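Local coordinates for glycoside hydrolase family protein (Novosphingobium sp. PP1Y, PDB 6Q2F) that acts as an alpha-L-rhamnosidase, a glycoside hydrolase that probably releases terminal alpha-L-rhamnose from its glycosides, at residues A[158-163]-A[425-430]; A[210-215]-A[412-417]; A[402-407]-A[537-542]; A[439-444]-A[531-536]. All blocks are in the same frame, centred on the assembly; numbering follows the deposited sequence.

Contact 1. Residues A[158-163]-A[425-430]; sequences TTLAGG and LDWAAP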
loop_
_atom_site.group_PDB
_atom_site.type_symbol
_atom_site.label_atom_id
_atom_site.label_comp_id
_atom_site.label_asym_id
_atom_site.label_seq_id
_atom_site.Cartn_x
_atom_site.Cartn_y
_atom_site.Cartn_z
ATOM N N THR A 158 29.677 17.677 24.664
ATOM C CA THR A 158 30.701 18.435 25.366
ATOM C C THR A 158 31.775 17.470 25.849
ATOM O O THR A 158 31.532 16.271 26.003
ATOM C CB THR A 158 30.093 19.232 26.539
ATOM O OG1 THR A 158 28.964 19.978 26.067
ATOM C CG2 THR A 158 31.095 20.214 27.111
ATOM N N THR A 159 32.977 17.994 26.057
ATOM C CA THR A 159 34.085 17.219 26.591
ATOM C C THR A 159 34.492 17.766 27.954
ATOM O O THR A 159 34.392 18.971 28.209
ATOM C CB THR A 159 35.283 17.236 25.646
ATOM O OG1 THR A 159 35.624 18.590 25.342
ATOM C CG2 THR A 159 34.949 16.501 24.351
ATOM N N LEU A 160 34.949 16.864 28.829
ATOM C CA LEU A 160 35.422 17.204 30.167
ATOM C C LEU A 160 36.680 16.410 30.484
ATOM O O LEU A 160 36.947 15.367 29.882
ATOM C CB LEU A 160 34.374 16.908 31.242
ATOM C CG LEU A 160 33.187 17.849 31.338
ATOM C CD1 LEU A 160 32.316 17.420 32.510
ATOM C CD2 LEU A 160 33.690 19.278 31.505
ATOM N N ALA A 161 37.428 16.895 31.482
ATOM C CA ALA A 161 38.713 16.321 31.873
ATOM C C ALA A 161 38.585 15.099 32.783
ATOM O O ALA A 161 39.223 14.071 32.536
ATOM C CB ALA A 161 39.572 17.386 32.560
ATOM N N GLY A 162 37.793 15.191 33.848
ATOM C CA GLY A 162 37.792 14.126 34.836
ATOM C C GLY A 162 38.778 14.402 35.953
ATOM O O GLY A 162 39.989 14.237 35.782
ATOM N N GLY A 163 38.264 14.800 37.110
ATOM C CA GLY A 163 39.073 15.489 38.092
ATOM C C GLY A 163 38.805 16.970 37.945
ATOM O O GLY A 163 39.714 17.806 37.964
ATOM N N LEU A 425 25.415 22.079 34.972
ATOM C CA LEU A 425 25.513 20.667 35.324
ATOM C C LEU A 425 26.367 20.541 36.576
ATOM O O LEU A 425 27.529 20.954 36.576
ATOM C CB LEU A 425 26.120 19.864 34.172
ATOM C CG LEU A 425 26.262 18.354 34.354
ATOM C CD1 LEU A 425 24.910 17.679 34.225
ATOM C CD2 LEU A 425 27.242 17.818 33.330
ATOM N N ASP A 426 25.800 20.051 37.663
ATOM C CA ASP A 426 26.529 19.914 38.911
ATOM C C ASP A 426 27.077 18.495 38.996
ATOM O O ASP A 426 26.404 17.604 39.454
ATOM C CB ASP A 426 25.561 20.300 40.038
ATOM C CG ASP A 426 25.685 19.457 41.290
ATOM O OD1 ASP A 426 26.804 19.178 41.743
ATOM O OD2 ASP A 426 24.636 19.108 41.852
ATOM N N TRP A 427 28.319 18.305 38.567
ATOM C CA TRP A 427 28.937 16.990 38.509
ATOM C C TRP A 427 30.424 17.064 38.810
ATOM O O TRP A 427 31.129 17.943 38.313
ATOM C CB TRP A 427 28.707 16.348 37.136
ATOM C CG TRP A 427 29.202 14.956 37.001
ATOM C CD1 TRP A 427 29.021 13.926 37.880
ATOM C CD2 TRP A 427 29.911 14.410 35.884
ATOM N NE1 TRP A 427 29.602 12.779 37.390
ATOM C CE2 TRP A 427 30.150 13.053 36.163
ATOM C CE3 TRP A 427 30.378 14.943 34.678
ATOM C CZ2 TRP A 427 30.834 12.222 35.284
ATOM C CZ3 TRP A 427 31.060 14.118 33.809
ATOM C CH2 TRP A 427 31.284 12.774 34.118
ATOM N N ALA A 428 30.890 16.127 39.627
ATOM C CA ALA A 428 32.318 15.937 39.856
ATOM C C ALA A 428 32.777 14.816 38.933
ATOM O O ALA A 428 32.540 13.636 39.205
ATOM C CB ALA A 428 32.602 15.621 41.319
ATOM N N ALA A 429 33.424 15.190 37.832
ATOM C CA ALA A 429 33.857 14.227 36.831
ATOM C C ALA A 429 34.923 13.314 37.420
ATOM O O ALA A 429 36.032 13.773 37.713
ATOM C CB ALA A 429 34.387 14.946 35.593
ATOM N N PRO A 430 34.631 12.028 37.618
ATOM C CA PRO A 430 35.631 11.143 38.223
ATOM C C PRO A 430 36.896 11.071 37.381
ATOM O O PRO A 430 36.875 11.238 36.156
ATOM C CB PRO A 430 34.923 9.781 38.298
ATOM C CG PRO A 430 33.687 9.907 37.499
ATOM C CD PRO A 430 33.336 11.358 37.431
#

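Contact 2. Residues A[210-215]-A[412-417]; sequences GVLAFP and VIDLTD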
loop_
_atom_site.group_PDB
_atom_site.type_symbol
_atom_site.label_atom_id
_atom_site.label_comp_id
_atom_site.label_asym_id
_atom_site.label_seq_id
_atom_site.Cartn_x
_atom_site.Cartn_y
_atom_site.Cartn_z
ATOM N N GLY A 210 17.608 13.553 28.317
ATOM C CA GLY A 210 18.493 13.163 29.392
ATOM C C GLY A 210 19.907 13.622 29.116
ATOM O O GLY A 210 20.212 14.199 28.071
ATOM N N VAL A 211 20.771 13.349 30.092
ATOM C CA VAL A 211 22.185 13.673 30.012
ATOM C C VAL A 211 22.965 12.411 30.316
ATOM O O VAL A 211 22.742 11.769 31.349
ATOM C CB VAL A 211 22.564 14.798 30.984
ATOM C CG1 VAL A 211 23.992 15.253 30.752
ATOM C CG2 VAL A 211 21.614 15.956 30.801
ATOM N N LEU A 212 23.863 12.045 29.418
ATOM C CA LEU A 212 24.704 10.878 29.589
ATOM C C LEU A 212 26.156 11.315 29.518
ATOM O O LEU A 212 26.510 12.232 28.774
ATOM C CB LEU A 212 24.432 9.817 28.524
ATOM C CG LEU A 212 22.987 9.345 28.417
ATOM C CD1 LEU A 212 22.840 8.485 27.181
ATOM C CD2 LEU A 212 22.561 8.590 29.694
ATOM N N ALA A 213 26.984 10.668 30.322
ATOM C CA ALA A 213 28.419 10.868 30.269
ATOM C C ALA A 213 29.081 9.507 30.176
ATOM O O ALA A 213 28.588 8.518 30.724
ATOM C CB ALA A 213 28.943 11.633 31.486
ATOM N N PHE A 214 30.204 9.464 29.471
ATOM C CA PHE A 214 30.922 8.216 29.289
ATOM C C PHE A 214 32.359 8.541 28.934
ATOM O O PHE A 214 32.620 9.568 28.296
ATOM C CB PHE A 214 30.271 7.349 28.206
ATOM C CG PHE A 214 29.970 8.086 26.927
ATOM C CD1 PHE A 214 30.914 8.150 25.916
ATOM C CD2 PHE A 214 28.749 8.711 26.738
ATOM C CE1 PHE A 214 30.648 8.823 24.728
ATOM C CE2 PHE A 214 28.476 9.386 25.552
ATOM C CZ PHE A 214 29.433 9.440 24.547
ATOM N N PRO A 215 33.308 7.712 29.355
ATOM C CA PRO A 215 34.710 7.961 29.019
ATOM C C PRO A 215 34.966 7.694 27.548
ATOM O O PRO A 215 34.300 6.876 26.909
ATOM C CB PRO A 215 35.477 6.969 29.903
ATOM C CG PRO A 215 34.475 6.501 30.935
ATOM C CD PRO A 215 33.149 6.564 30.255
ATOM N N VAL A 412 28.751 4.088 30.860
ATOM C CA VAL A 412 27.880 5.234 30.624
ATOM C C VAL A 412 27.152 5.600 31.910
ATOM O O VAL A 412 26.580 4.736 32.585
ATOM C CB VAL A 412 26.883 4.946 29.495
ATOM C CG1 VAL A 412 25.925 6.134 29.332
ATOM C CG2 VAL A 412 27.626 4.665 28.194
ATOM N N ILE A 413 27.164 6.888 32.244
ATOM C CA ILE A 413 26.561 7.401 33.466
ATOM C C ILE A 413 25.387 8.295 33.104
ATOM O O ILE A 413 25.479 9.126 32.195
ATOM C CB ILE A 413 27.584 8.178 34.321
ATOM C CG1 ILE A 413 28.717 7.259 34.776
ATOM C CG2 ILE A 413 26.914 8.787 35.532
ATOM C CD1 ILE A 413 29.849 8.012 35.457
ATOM N N ASP A 414 24.289 8.133 33.832
ATOM C CA ASP A 414 23.094 8.947 33.643
ATOM C C ASP A 414 23.178 10.151 34.566
ATOM O O ASP A 414 22.929 10.042 35.764
ATOM C CB ASP A 414 21.844 8.127 33.928
ATOM C CG ASP A 414 20.577 8.858 33.548
ATOM O OD1 ASP A 414 20.643 10.085 33.296
ATOM O OD2 ASP A 414 19.512 8.208 33.497
ATOM N N LEU A 415 23.488 11.313 33.998
ATOM C CA LEU A 415 23.561 12.564 34.740
ATOM C C LEU A 415 22.281 13.392 34.648
ATOM O O LEU A 415 22.322 14.594 34.923
ATOM C CB LEU A 415 24.733 13.404 34.235
ATOM C CG LEU A 415 26.125 12.796 34.322
ATOM C CD1 LEU A 415 27.160 13.751 33.742
ATOM C CD2 LEU A 415 26.440 12.480 35.773
ATOM N N THR A 416 21.153 12.785 34.268
ATOM C CA THR A 416 19.927 13.559 34.064
ATOM C C THR A 416 19.562 14.359 35.311
ATOM O O THR A 416 19.230 15.548 35.224
ATOM C CB THR A 416 18.790 12.629 33.656
ATOM O OG1 THR A 416 19.164 11.920 32.467
ATOM C CG2 THR A 416 17.529 13.431 33.360
ATOM N N ASP A 417 19.627 13.716 36.480
ATOM C CA ASP A 417 19.519 14.345 37.794
ATOM C C ASP A 417 20.182 15.716 37.883
ATOM O O ASP A 417 19.600 16.671 38.406
ATOM C CB ASP A 417 20.174 13.451 38.858
ATOM C CG ASP A 417 19.231 12.416 39.424
ATOM O OD1 ASP A 417 18.058 12.363 38.986
ATOM O OD2 ASP A 417 19.676 11.648 40.311
#

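Contact 3. Residues A[402-407]-A[537-542]; sequences DNVTGV and GTLVGT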
loop_
_atom_site.group_PDB
_atom_site.type_symbol
_atom_site.label_atom_id
_atom_site.label_comp_id
_atom_site.label_asym_id
_atom_site.label_seq_id
_atom_site.Cartn_x
_atom_site.Cartn_y
_atom_site.Cartn_z
ATOM N N ASP A 402 36.590 -4.141 10.889
ATOM C CA ASP A 402 37.781 -3.638 11.572
ATOM C C ASP A 402 37.924 -4.100 13.022
ATOM O O ASP A 402 38.913 -3.722 13.659
ATOM C CB ASP A 402 37.790 -2.109 11.523
ATOM C CG ASP A 402 36.461 -1.501 11.942
ATOM O OD1 ASP A 402 35.599 -2.228 12.479
ATOM O OD2 ASP A 402 36.287 -0.281 11.743
ATOM N N ASN A 403 36.981 -4.866 13.569
ATOM C CA ASN A 403 37.112 -5.456 14.908
ATOM C C ASN A 403 37.290 -4.404 16.004
ATOM O O ASN A 403 37.935 -4.663 17.023
ATOM C CB ASN A 403 38.266 -6.463 14.956
ATOM C CG ASN A 403 38.043 -7.645 14.032
ATOM O OD1 ASN A 403 38.793 -7.853 13.075
ATOM N ND2 ASN A 403 37.003 -8.428 14.316
ATOM N N VAL A 404 36.717 -3.215 15.814
ATOM C CA VAL A 404 36.809 -2.170 16.824
ATOM C C VAL A 404 35.746 -2.391 17.896
ATOM O O VAL A 404 34.743 -3.076 17.696
ATOM C CB VAL A 404 36.679 -0.772 16.189
ATOM C CG1 VAL A 404 37.649 -0.617 15.029
ATOM C CG2 VAL A 404 35.276 -0.544 15.711
ATOM N N THR A 405 35.979 -1.796 19.058
ATOM C CA THR A 405 35.006 -1.759 20.141
ATOM C C THR A 405 34.934 -0.333 20.649
ATOM O O THR A 405 35.968 0.305 20.842
ATOM C CB THR A 405 35.383 -2.713 21.274
ATOM O OG1 THR A 405 35.306 -4.057 20.785
ATOM C CG2 THR A 405 34.427 -2.560 22.442
ATOM N N GLY A 406 33.721 0.165 20.846
ATOM C CA GLY A 406 33.548 1.545 21.253
ATOM C C GLY A 406 33.418 1.717 22.749
ATOM O O GLY A 406 34.110 1.044 23.519
ATOM N N VAL A 407 32.526 2.622 23.163
ATOM C CA VAL A 407 32.323 2.893 24.578
ATOM C C VAL A 407 31.773 1.655 25.272
ATOM O O VAL A 407 30.859 0.985 24.764
ATOM C CB VAL A 407 31.366 4.085 24.747
ATOM C CG1 VAL A 407 31.060 4.324 26.210
ATOM C CG2 VAL A 407 31.941 5.347 24.086
ATOM N N GLY A 537 25.714 8.445 16.758
ATOM C CA GLY A 537 26.925 8.121 16.043
ATOM C C GLY A 537 28.021 7.508 16.889
ATOM O O GLY A 537 28.972 6.954 16.326
ATOM N N THR A 538 27.930 7.588 18.216
ATOM C CA THR A 538 29.007 7.100 19.075
ATOM C C THR A 538 28.900 5.589 19.216
ATOM O O THR A 538 27.924 5.077 19.772
ATOM C CB THR A 538 28.965 7.767 20.446
ATOM O OG1 THR A 538 29.291 9.151 20.310
ATOM C CG2 THR A 538 29.983 7.099 21.382
ATOM N N LEU A 539 29.908 4.875 18.726
ATOM C CA LEU A 539 29.928 3.426 18.853
ATOM C C LEU A 539 29.925 3.028 20.321
ATOM O O LEU A 539 30.728 3.526 21.108
ATOM C CB LEU A 539 31.154 2.846 18.151
ATOM C CG LEU A 539 31.259 1.323 18.165
ATOM C CD1 LEU A 539 30.050 0.685 17.504
ATOM C CD2 LEU A 539 32.540 0.881 17.479
ATOM N N VAL A 540 28.999 2.148 20.686
ATOM C CA VAL A 540 28.919 1.568 22.019
ATOM C C VAL A 540 29.128 0.073 21.864
ATOM O O VAL A 540 28.433 -0.569 21.070
ATOM C CB VAL A 540 27.570 1.871 22.699
ATOM C CG1 VAL A 540 27.558 1.346 24.137
ATOM C CG2 VAL A 540 27.286 3.363 22.667
ATOM N N GLY A 541 30.088 -0.478 22.609
ATOM C CA GLY A 541 30.444 -1.880 22.453
ATOM C C GLY A 541 30.928 -2.152 21.039
ATOM O O GLY A 541 31.447 -1.267 20.347
ATOM N N THR A 542 30.757 -3.395 20.599
ATOM C CA THR A 542 31.149 -3.755 19.245
ATOM C C THR A 542 30.172 -3.158 18.241
ATOM O O THR A 542 29.050 -2.775 18.585
ATOM C CB THR A 542 31.189 -5.272 19.082
ATOM O OG1 THR A 542 29.855 -5.783 19.149
ATOM C CG2 THR A 542 32.015 -5.909 20.215
#

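Contact 4. Residues A[439-444]-A[531-536]; sequences RVLRLG and WLPALT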
loop_
_atom_site.group_PDB
_atom_site.type_symbol
_atom_site.label_atom_id
_atom_site.label_comp_id
_atom_site.label_asym_id
_atom_site.label_seq_id
_atom_site.Cartn_x
_atom_site.Cartn_y
_atom_site.Cartn_z
ATOM N N ARG A 439 33.011 12.548 27.888
ATOM C CA ARG A 439 32.153 13.070 26.877
ATOM C C ARG A 439 30.797 13.144 27.509
ATOM O O ARG A 439 30.327 12.201 28.053
ATOM C CB ARG A 439 32.120 12.156 25.701
ATOM C CG ARG A 439 31.614 12.790 24.449
ATOM C CD ARG A 439 32.336 12.118 23.336
ATOM N NE ARG A 439 31.605 12.155 22.111
ATOM C CZ ARG A 439 31.875 11.371 21.084
ATOM N NH1 ARG A 439 32.861 10.493 21.148
ATOM N NH2 ARG A 439 31.160 11.481 19.979
ATOM N N VAL A 440 30.186 14.302 27.415
ATOM C CA VAL A 440 28.888 14.506 27.974
ATOM C C VAL A 440 27.924 14.775 26.846
ATOM O O VAL A 440 28.097 15.671 26.071
ATOM C CB VAL A 440 28.880 15.662 28.951
ATOM C CG1 VAL A 440 27.540 15.783 29.622
ATOM C CG2 VAL A 440 29.968 15.470 29.967
ATOM N N LEU A 441 26.895 13.962 26.809
ATOM C CA LEU A 441 25.891 14.028 25.799
ATOM C C LEU A 441 24.588 14.522 26.358
ATOM O O LEU A 441 24.047 13.947 27.263
ATOM C CB LEU A 441 25.721 12.627 25.261
ATOM C CG LEU A 441 24.970 12.346 24.000
ATOM C CD1 LEU A 441 25.248 13.426 23.009
ATOM C CD2 LEU A 441 25.445 11.038 23.449
ATOM N N ARG A 442 24.096 15.604 25.794
ATOM C CA ARG A 442 22.844 16.127 26.219
ATOM C C ARG A 442 21.859 15.792 25.119
ATOM O O ARG A 442 21.928 16.304 24.033
ATOM C CB ARG A 442 22.887 17.616 26.482
ATOM C CG ARG A 442 21.557 18.150 26.941
ATOM C CD ARG A 442 21.636 19.586 27.383
ATOM N NE ARG A 442 20.342 20.138 27.688
ATOM C CZ ARG A 442 20.128 21.408 27.958
ATOM N NH1 ARG A 442 21.126 22.255 27.959
ATOM N NH2 ARG A 442 18.916 21.830 28.217
ATOM N N LEU A 443 20.935 14.916 25.449
ATOM C CA LEU A 443 19.911 14.486 24.519
ATOM C C LEU A 443 18.652 15.305 24.742
ATOM O O LEU A 443 18.263 15.566 25.884
ATOM C CB LEU A 443 19.612 12.999 24.701
ATOM C CG LEU A 443 20.827 12.092 24.574
ATOM C CD1 LEU A 443 20.410 10.651 24.839
ATOM C CD2 LEU A 443 21.430 12.236 23.189
ATOM N N GLY A 444 18.019 15.704 23.649
ATOM C CA GLY A 444 16.718 16.333 23.723
ATOM C C GLY A 444 15.886 15.873 22.555
ATOM O O GLY A 444 16.296 14.971 21.815
ATOM N N TRP A 531 22.994 2.630 25.703
ATOM C CA TRP A 531 23.146 2.500 24.263
ATOM C C TRP A 531 22.721 3.743 23.493
ATOM O O TRP A 531 23.089 3.876 22.317
ATOM C CB TRP A 531 22.352 1.287 23.772
ATOM C CG TRP A 531 22.819 0.033 24.435
ATOM C CD1 TRP A 531 22.322 -0.524 25.583
ATOM C CD2 TRP A 531 23.894 -0.816 24.008
ATOM N NE1 TRP A 531 23.016 -1.671 25.890
ATOM C CE2 TRP A 531 23.988 -1.871 24.944
ATOM C CE3 TRP A 531 24.779 -0.792 22.920
ATOM C CZ2 TRP A 531 24.934 -2.892 24.828
ATOM C CZ3 TRP A 531 25.715 -1.807 22.799
ATOM C CH2 TRP A 531 25.790 -2.841 23.754
ATOM N N LEU A 532 22.000 4.669 24.127
ATOM C CA LEU A 532 21.574 5.887 23.441
ATOM C C LEU A 532 22.677 6.584 22.650
ATOM O O LEU A 532 22.365 7.117 21.572
ATOM C CB LEU A 532 20.956 6.869 24.446
ATOM C CG LEU A 532 19.707 6.353 25.163
ATOM C CD1 LEU A 532 19.143 7.412 26.085
ATOM C CD2 LEU A 532 18.656 5.898 24.166
ATOM N N PRO A 533 23.949 6.624 23.088
ATOM C CA PRO A 533 24.955 7.333 22.277
ATOM C C PRO A 533 25.083 6.800 20.865
ATOM O O PRO A 533 25.483 7.553 19.969
ATOM C CB PRO A 533 26.247 7.135 23.081
ATOM C CG PRO A 533 25.785 6.994 24.478
ATOM C CD PRO A 533 24.525 6.188 24.376
ATOM N N ALA A 534 24.739 5.530 20.638
ATOM C CA ALA A 534 24.738 4.984 19.283
ATOM C C ALA A 534 23.770 5.723 18.376
ATOM O O ALA A 534 24.008 5.830 17.167
ATOM C CB ALA A 534 24.390 3.494 19.320
ATOM N N LEU A 535 22.657 6.206 18.926
ATOM C CA LEU A 535 21.695 6.968 18.133
ATOM C C LEU A 535 22.286 8.268 17.613
ATOM O O LEU A 535 21.724 8.866 16.684
ATOM C CB LEU A 535 20.457 7.291 18.970
ATOM C CG LEU A 535 19.615 6.114 19.432
ATOM C CD1 LEU A 535 18.730 6.531 20.583
ATOM C CD2 LEU A 535 18.773 5.620 18.254
ATOM N N THR A 536 23.397 8.728 18.195
ATOM C CA THR A 536 24.054 9.954 17.771
ATOM C C THR A 536 25.367 9.703 17.044
ATOM O O THR A 536 26.081 10.663 16.745
ATOM C CB THR A 536 24.316 10.862 18.975
ATOM O OG1 THR A 536 25.405 10.326 19.734
ATOM C CG2 THR A 536 23.090 10.942 19.860
#

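Contact 1. Residues A[158-163]-A[425-430]
This is a small, partly buried contact in which Leu160, the last residue of edge strand 151-160, and Gly162 and Gly163 of the loop that follows meet Trp427 and Ala429 of segment 425-430; the touching parts run 66° apart end to end. The apolar half rests on one methyl: Leu160 CD1 lies at the edge of the Trp427 indole, near its plane, 3.8 Å from CZ3 and equally far from CE3. Leu160 CG is turned anti to its own carbonyl carbon (chi1 -74°), which carries the branch toward the indole. One indole face is taken by Trp427's own segment, with Ala429 CA over the ring centre. The methyl CB of Ala429 then rests 3.6 Å from Gly162 CA. A side chain on Gly162 would run into Pro430 O, so glycine suits this close passage. The polar half is a backbone bond from Gly163 N to Ala429 O; it is modelled at 2.5 Å, short enough to make its exact length doubtful. Trp438 of strand 436-447 meets Trp427 edge to face and also touches Leu160. With Gln164 bonded to Ala429, the pattern is that of a short two-stranded antiparallel ladder, 164-165 with 428-429, beside a four-stranded antiparallel sheet.

Contact 2. Residues A[210-215]-A[412-417]
Val412 CG2 comes at the Phe214 ring obliquely, its closest approach to Phe214 being 3.8 Å, to CB, while the other flat group, the Asp414 carboxylate, is met on the anti side of OD1 by Thr416 N, 29° out of its plane. Both belong to the antiparallel pairing that adds the short edge strand 413-414 to strand 206-217. Ala213 and Ile413 form the hydrogen-bonded pair: Ile413 N reaches Ala213 O at 2.6 Å, nearly along the C=O axis, and Ala213 N reaches Ile413 O at 2.9 Å, in the carbonyl plane. Leu212 and Asp414 are the adjoining non-hydrogen-bonded pair, with side chains on the other face. Past this pair the regular bridges end, and Leu415 N gives Val211 O a less straight bond (138° at the hydrogen).

Asp414 OD1 also accepts from Thr416 OG1, and its bond from Thr416 N makes an Asx turn. Thr416 OG1 in turn accepts from Val211 N at 3.2 Å, so the hydroxyl relays between strand backbone and carboxylate. The other carboxylate oxygen, Asp414 OD2, forms a salt bridge with Arg529 NE. An alanine in place of Asp414 is likely to leave Arg529 without this charged mate, and to set Thr416 OG1 free to turn away from Val211 N. On the face of Ala213, Leu415 is turned with CG anti to its carbonyl carbon (chi1 -59°), and its CD1 methyl closes to 3.6 Å from Ala213 CB.

Contact 3. Residues A[402-407]-A[537-542]
Val407 and Val540 are joined by a single beta bridge between two irregular loops, whose touching parts run at 124° to one another. Three backbone bonds make this loop-to-loop junction. Val407 uses both of its peptide groups, N to Leu539 O at 2.9 Å and O from Gly541 N at 2.7 Å, while Gly406 N meets Gly541 O at 2.7 Å. The last bond is almost straight at the hydrogen (173°), although the donor stands above the carbonyl plane. Gly406 passes so near the other loop that a CB on it would collide with Leu539 O.

Among the side chains, Leu539 reaches across to Val404 and to the Gly406 backbone. Its CG is anti to the backbone N (chi1 -178°), extending CD2 to 3.6 Å from Val404 CG2 and equally close to Gly406 N. Cutting Leu539 back to an alanine is likely to cost Val404 CG2 its apolar partner and open a gap beside the Gly406 backbone. The Val407 and Thr538 side chains also cross, CG2 to CG2 at 3.8 Å, and both residues touch Phe214 of strand 206-217.

Thr542 is the N-cap of helix 543-575, so the junction ties loop 402-407 to the start of that helix; Asp402 adds a salt bridge to Arg543. At the bridge itself, Val540 CG1 packs 3.4 Å from Val407 O.

Contact 4. Residues A[439-444]-A[531-536]
Leu441 and Leu443, alternate residues of strand 436-447, reach toward the turn 531-536 and make this buried contact with their methyl groups alone. Leu441 meets Thr536 tip to tip, CD2 lying 3.8 Å from OG1, and the same methyl lies 3.9 Å from Pro533 CA and beside the proline ring at CB. With CG anti to the backbone N (chi1 -167°), Leu441 extends CD2 to both of these residues. Leu443 divides its two branches: its side chain crosses that of Leu532, CD1 to CD1 at 3.7 Å, and its CD2 lies 3.9 Å from Thr536 CG2.

The second shell fixes the surface they meet. Thr536 OG1 donates to Pro533 O at 2.8 Å, and Thr536 N gives the same oxygen a bond of 3.0 Å. Two donors therefore grip one carbonyl. The hydroxyl oxygen touched by Leu441 is thus already engaged in a bond, and its methyl neighbour CG2 is held facing Leu443. Backbone bonds from Ala534 N to Trp531 O and from Leu535 N to Leu532 O keep the preceding residues coiled, which places Leu532, Pro533 and Thr536 on a common side.

Further out, Leu212 of strand 206-217 touches Leu532, and Trp155 of strand 151-160 touches both Leu443 and Thr536. Trp531 and Ala534 touch helix 543-575, while Leu535 touches both that helix and Leu153 of strand 151-160, so the turn is wedged between the helix and the antiparallel sheet.

Contacts 1, 2 and 4 converge on one antiparallel sheet, ordered 151-160, 436-447, 206-217, 413-414. Contacts 2 and 4 have centres about 9 Å apart, probably bonded through Leu212 O to Leu441 N at 2.6 Å; contacts 1 and 2, about 10 Å apart, meet where Trp427 CD2 packs 3.5 Å from Leu415 CD1. Contact 3 joins contact 2 through Phe214 CD1 and Val407 CG2, at 3.5 Å, and brackets contact 4 in sequence, joined to it by a probable hydrogen bond from Thr538 N to Pro533 O (3.0 Å). In sequence the sheet is inserted between strands 127-131 and 497-502 of the parallel eight-stranded barrel. The sodium ligands Asp503, Ser504, Glu583, Glu586 and Glu644 belong to none of the four contacts.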